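Local coordinates for protein endoglucanase A (Clostridium acetobutylicum, PDB 3IK2) that probably hydrolyses internal beta-1,4-glucosidic bonds of cellulose and related glucans, as a family 44 glycoside hydrolase, at residues 367-370 / 371-375; 115-118 / 119-123. All blocks are in the same frame, centred on the assembly; numbering follows the deposited sequence.

Contact 1: residues 367-370 / 371-375; sequences QADA and LGVFG
The ring of Phe-374 lies over the peptide oxygen of Ala-370, one turn earlier in the same helix, with CG 3.2 Å from Ala-370 O. That oxygen is offset toward the rim of the ring face and also accepts Phe-374 N at 3.0 Å. With CG beside the backbone N (chi1 -61°), the ring folds back along the helix, and its CZ comes to 4.2 Å from Ala-370 CB. One turn back, Gln-367 bends at chi2 (61°), which brings NE2 against the branched end of Leu-371, 3.8 Å from Leu-371 CG, the two side chains crossing obliquely. Val-373 sets CG2 3.3 Å from Asp-369 O, the acceptor of its own N-H. These i to i+4 bonds belong to helix 361-376, the crossover between strands 347-353 and 379-384 of the TIM barrel. Further out, Tyr-353 from the first of these strands serves twice: its hydroxyl bonds Gln-367 NE2, fixing the amide, and its ring meets Phe-374 edge-to-face. Val-379 and Ala-382 of the next strand also pack on Phe-374. Elsewhere around the helix, Asp-369 OD1 is held by the hydroxyls of Tyr-430 and Ser-428 in the neighbouring mixed sheet, while Ala-368 packs on Met-446 of that sheet and Ala-398 of helix 393-403.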
loop_
_atom_site.group_PDB
_atom_site.type_symbol
_atom_site.label_atom_id
_atom_site.label_comp_id
_atom_site.label_asym_id
_atom_site.label_seq_id
_atom_site.Cartn_x
_atom_site.Cartn_y
_atom_site.Cartn_z
ATOM N N GLN A 367 -0.398 12.807 -1.790
ATOM C CA GLN A 367 -0.352 11.801 -0.721
ATOM C C GLN A 367 -1.544 11.917 0.236
ATOM O O GLN A 367 -2.146 10.900 0.601
ATOM C CB GLN A 367 0.959 11.905 0.059
ATOM C CG GLN A 367 1.130 10.831 1.180
ATOM C CD GLN A 367 1.129 9.373 0.672
ATOM O OE1 GLN A 367 1.498 9.099 -0.470
ATOM N NE2 GLN A 367 0.703 8.434 1.536
ATOM N N ALA A 368 -1.881 13.154 0.645
ATOM C CA ALA A 368 -3.072 13.377 1.479
ATOM C C ALA A 368 -4.334 12.937 0.751
ATOM O O ALA A 368 -5.241 12.335 1.353
ATOM C CB ALA A 368 -3.183 14.838 1.964
ATOM N N ASP A 369 -4.371 13.182 -0.545
ATOM C CA ASP A 369 -5.534 12.828 -1.350
ATOM C C ASP A 369 -5.638 11.327 -1.493
ATOM O O ASP A 369 -6.735 10.777 -1.350
ATOM C CB ASP A 369 -5.481 13.520 -2.722
ATOM C CG ASP A 369 -6.808 13.460 -3.467
ATOM O OD1 ASP A 369 -7.848 13.510 -2.831
ATOM O OD2 ASP A 369 -6.838 13.347 -4.705
ATOM N N ALA A 370 -4.506 10.660 -1.771
ATOM C CA ALA A 370 -4.465 9.181 -1.865
ATOM C C ALA A 370 -4.950 8.519 -0.602
ATOM O O ALA A 370 -5.696 7.570 -0.689
ATOM C CB ALA A 370 -3.042 8.671 -2.238
ATOM N N LEU A 371 -4.535 9.018 0.569
ATOM C CA LEU A 371 -4.997 8.507 1.883
ATOM C C LEU A 371 -6.495 8.687 2.089
ATOM O O LEU A 371 -7.151 7.770 2.571
ATOM C CB LEU A 371 -4.230 9.155 3.045
ATOM C CG LEU A 371 -2.733 8.782 3.024
ATOM C CD1 LEU A 371 -1.913 9.644 4.018
ATOM C CD2 LEU A 371 -2.509 7.259 3.258
ATOM N N GLY A 372 -7.039 9.847 1.692
ATOM C CA GLY A 372 -8.507 10.069 1.666
ATOM C C GLY A 372 -9.243 9.075 0.778
ATOM O O GLY A 372 -10.230 8.446 1.210
ATOM N N VAL A 373 -8.738 8.913 -0.446
ATOM C CA VAL A 373 -9.268 7.931 -1.411
ATOM C C VAL A 373 -9.336 6.492 -0.886
ATOM O O VAL A 373 -10.389 5.834 -0.998
ATOM C CB VAL A 373 -8.475 7.942 -2.766
ATOM C CG1 VAL A 373 -8.948 6.810 -3.666
ATOM C CG2 VAL A 373 -8.664 9.277 -3.496
ATOM N N PHE A 374 -8.208 5.997 -0.363
ATOM C CA PHE A 374 -8.129 4.653 0.220
ATOM C C PHE A 374 -9.224 4.468 1.282
ATOM O O PHE A 374 -9.846 3.416 1.359
ATOM C CB PHE A 374 -6.779 4.361 0.894
ATOM C CG PHE A 374 -5.579 4.428 -0.003
ATOM C CD1 PHE A 374 -5.660 4.160 -1.360
ATOM C CD2 PHE A 374 -4.327 4.727 0.545
ATOM C CE1 PHE A 374 -4.514 4.225 -2.172
ATOM C CE2 PHE A 374 -3.186 4.787 -0.257
ATOM C CZ PHE A 374 -3.281 4.533 -1.619
ATOM N N GLY A 375 -9.419 5.487 2.114
ATOM C CA GLY A 375 -10.403 5.439 3.176
ATOM C C GLY A 375 -11.833 5.562 2.694
ATOM O O GLY A 375 -12.717 4.930 3.232
#

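Contact 2: residues 115-118 / 119-123; sequences GPLA and NTDVA
Ala-118 and Asp-121 grip each other by two hydrogen bonds that run in opposite directions. The carbonyl oxygen of Ala-118 accepts Asp-121 N at 2.8 Å, with the donor standing well above the carbonyl plane (57° out of it). In return, the carboxylate oxygen Asp-121 OD2 accepts Ala-118 N at 2.9 Å; this donor also arrives from above, 40° out of the carboxylate plane. With CG beside its backbone N (chi1 -68°), the Asp-121 carboxylate is carried back toward Ala-118, the first residue of the turn, and toward Leu-117 just before it. Both backbone groups of Ala-118 are thus satisfied by a single residue. The Leu-117 side chain crosses that of Asp-121 at about a right angle, its CB 3.7 Å from Asp-121 OD2, and its other side chain contacts include Trp-128, Lys-127 and Leu-190. Leu-117 O accepts a hydrogen bond from a water at 2.7 Å, and the same water donates to Asn-119 OD1 at 2.9 Å, bridging main chain to side chain around the start of the turn. Outside the two segments, Asp-121 O accepts Ser-125 OG and, weakly, Trp-128 NE1, while Leu-117 pairs through its backbone with Asn-60. Asn-119 and Thr-120 occupy the two corner positions with right-handed helical backbone angles, so residues 118-121 form a type I beta turn, cinched by the aspartate, in the surface loop after strand 115-116.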
loop_
_atom_site.group_PDB
_atom_site.type_symbol
_atom_site.label_atom_id
_atom_site.label_comp_id
_atom_site.label_asym_id
_atom_site.label_seq_id
_atom_site.Cartn_x
_atom_site.Cartn_y
_atom_site.Cartn_z
ATOM N N GLY A 115 28.469 -11.306 -3.485
ATOM C CA GLY A 115 28.491 -10.077 -4.272
ATOM C C GLY A 115 27.806 -10.196 -5.635
ATOM O O GLY A 115 26.925 -11.034 -5.810
ATOM N N PRO A 116 28.211 -9.360 -6.613
ATOM C CA PRO A 116 27.578 -9.435 -7.942
ATOM C C PRO A 116 27.722 -10.820 -8.557
ATOM O O PRO A 116 28.824 -11.359 -8.590
ATOM C CB PRO A 116 28.324 -8.380 -8.769
ATOM C CG PRO A 116 28.933 -7.457 -7.782
ATOM C CD PRO A 116 29.245 -8.307 -6.557
ATOM N N LEU A 117 26.607 -11.414 -8.985
ATOM C CA LEU A 117 26.622 -12.745 -9.589
ATOM C C LEU A 117 26.761 -12.652 -11.102
ATOM O O LEU A 117 26.366 -11.647 -11.724
ATOM C CB LEU A 117 25.356 -13.514 -9.207
ATOM C CG LEU A 117 25.279 -14.354 -7.914
ATOM C CD1 LEU A 117 26.430 -14.187 -6.893
ATOM C CD2 LEU A 117 23.996 -14.208 -7.244
ATOM N N ALA A 118 27.364 -13.689 -11.674
ATOM C CA ALA A 118 27.542 -13.806 -13.123
ATOM C C ALA A 118 26.299 -14.450 -13.705
ATOM O O ALA A 118 25.561 -15.143 -12.999
ATOM C CB ALA A 118 28.787 -14.651 -13.455
ATOM N N ASN A 119 26.080 -14.210 -14.995
ATOM C CA ASN A 119 24.965 -14.796 -15.743
ATOM C C ASN A 119 25.025 -16.301 -15.758
ATOM O O ASN A 119 24.013 -16.972 -15.890
ATOM C CB ASN A 119 24.936 -14.221 -17.149
ATOM C CG ASN A 119 24.566 -12.759 -17.147
ATOM O OD1 ASN A 119 23.826 -12.313 -16.259
ATOM N ND2 ASN A 119 25.077 -11.992 -18.116
ATOM N N THR A 120 26.240 -16.807 -15.581
ATOM C CA THR A 120 26.521 -18.211 -15.410
ATOM C C THR A 120 26.001 -18.784 -14.066
ATOM O O THR A 120 25.915 -20.015 -13.921
ATOM C CB THR A 120 28.051 -18.433 -15.520
ATOM O OG1 THR A 120 28.509 -17.838 -16.739
ATOM C CG2 THR A 120 28.368 -19.886 -15.575
ATOM N N ASP A 121 25.662 -17.909 -13.106
ATOM C CA ASP A 121 25.226 -18.345 -11.781
ATOM C C ASP A 121 23.719 -18.608 -11.692
ATOM O O ASP A 121 23.175 -18.882 -10.602
ATOM C CB ASP A 121 25.656 -17.337 -10.711
ATOM C CG ASP A 121 27.156 -17.294 -10.525
ATOM O OD1 ASP A 121 27.783 -18.357 -10.680
ATOM O OD2 ASP A 121 27.702 -16.192 -10.234
ATOM N N VAL A 122 23.049 -18.541 -12.834
ATOM C CA VAL A 122 21.630 -18.818 -12.896
ATOM C C VAL A 122 21.281 -20.087 -12.093
ATOM O O VAL A 122 22.006 -21.098 -12.128
ATOM C CB VAL A 122 21.129 -18.843 -14.379
ATOM C CG1 VAL A 122 21.938 -19.826 -15.228
ATOM C CG2 VAL A 122 19.644 -19.135 -14.459
ATOM N N ALA A 123 20.182 -20.006 -11.349
ATOM C CA ALA A 123 19.715 -21.132 -10.540
ATOM C C ALA A 123 19.188 -22.269 -11.433
ATOM O O ALA A 123 18.598 -22.006 -12.478
ATOM C CB ALA A 123 18.643 -20.665 -9.571
HETATM O O HOH W 1 24.530 -11.144 -13.668
#

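Contact 2 comes first along the chain and contact 1 well after it; their centres lie 42 Å apart and their nearest atoms about 33 Å, so they do not touch. Contact 1 is buried within helix 361-376, between the seventh and eighth strands of the parallel barrel, where it also meets the nine-stranded mixed sheet. Contact 2 is at the surface, in the long excursion between the third barrel strand, 99-103, and the fourth, 174-177; it starts on 115-116, an edge strand of a small three-stranded antiparallel sheet, and runs on into the following loop. One belongs to the repeating framework of the barrel and its junction with the second sheet, the other to a peripheral elaboration of the barrel.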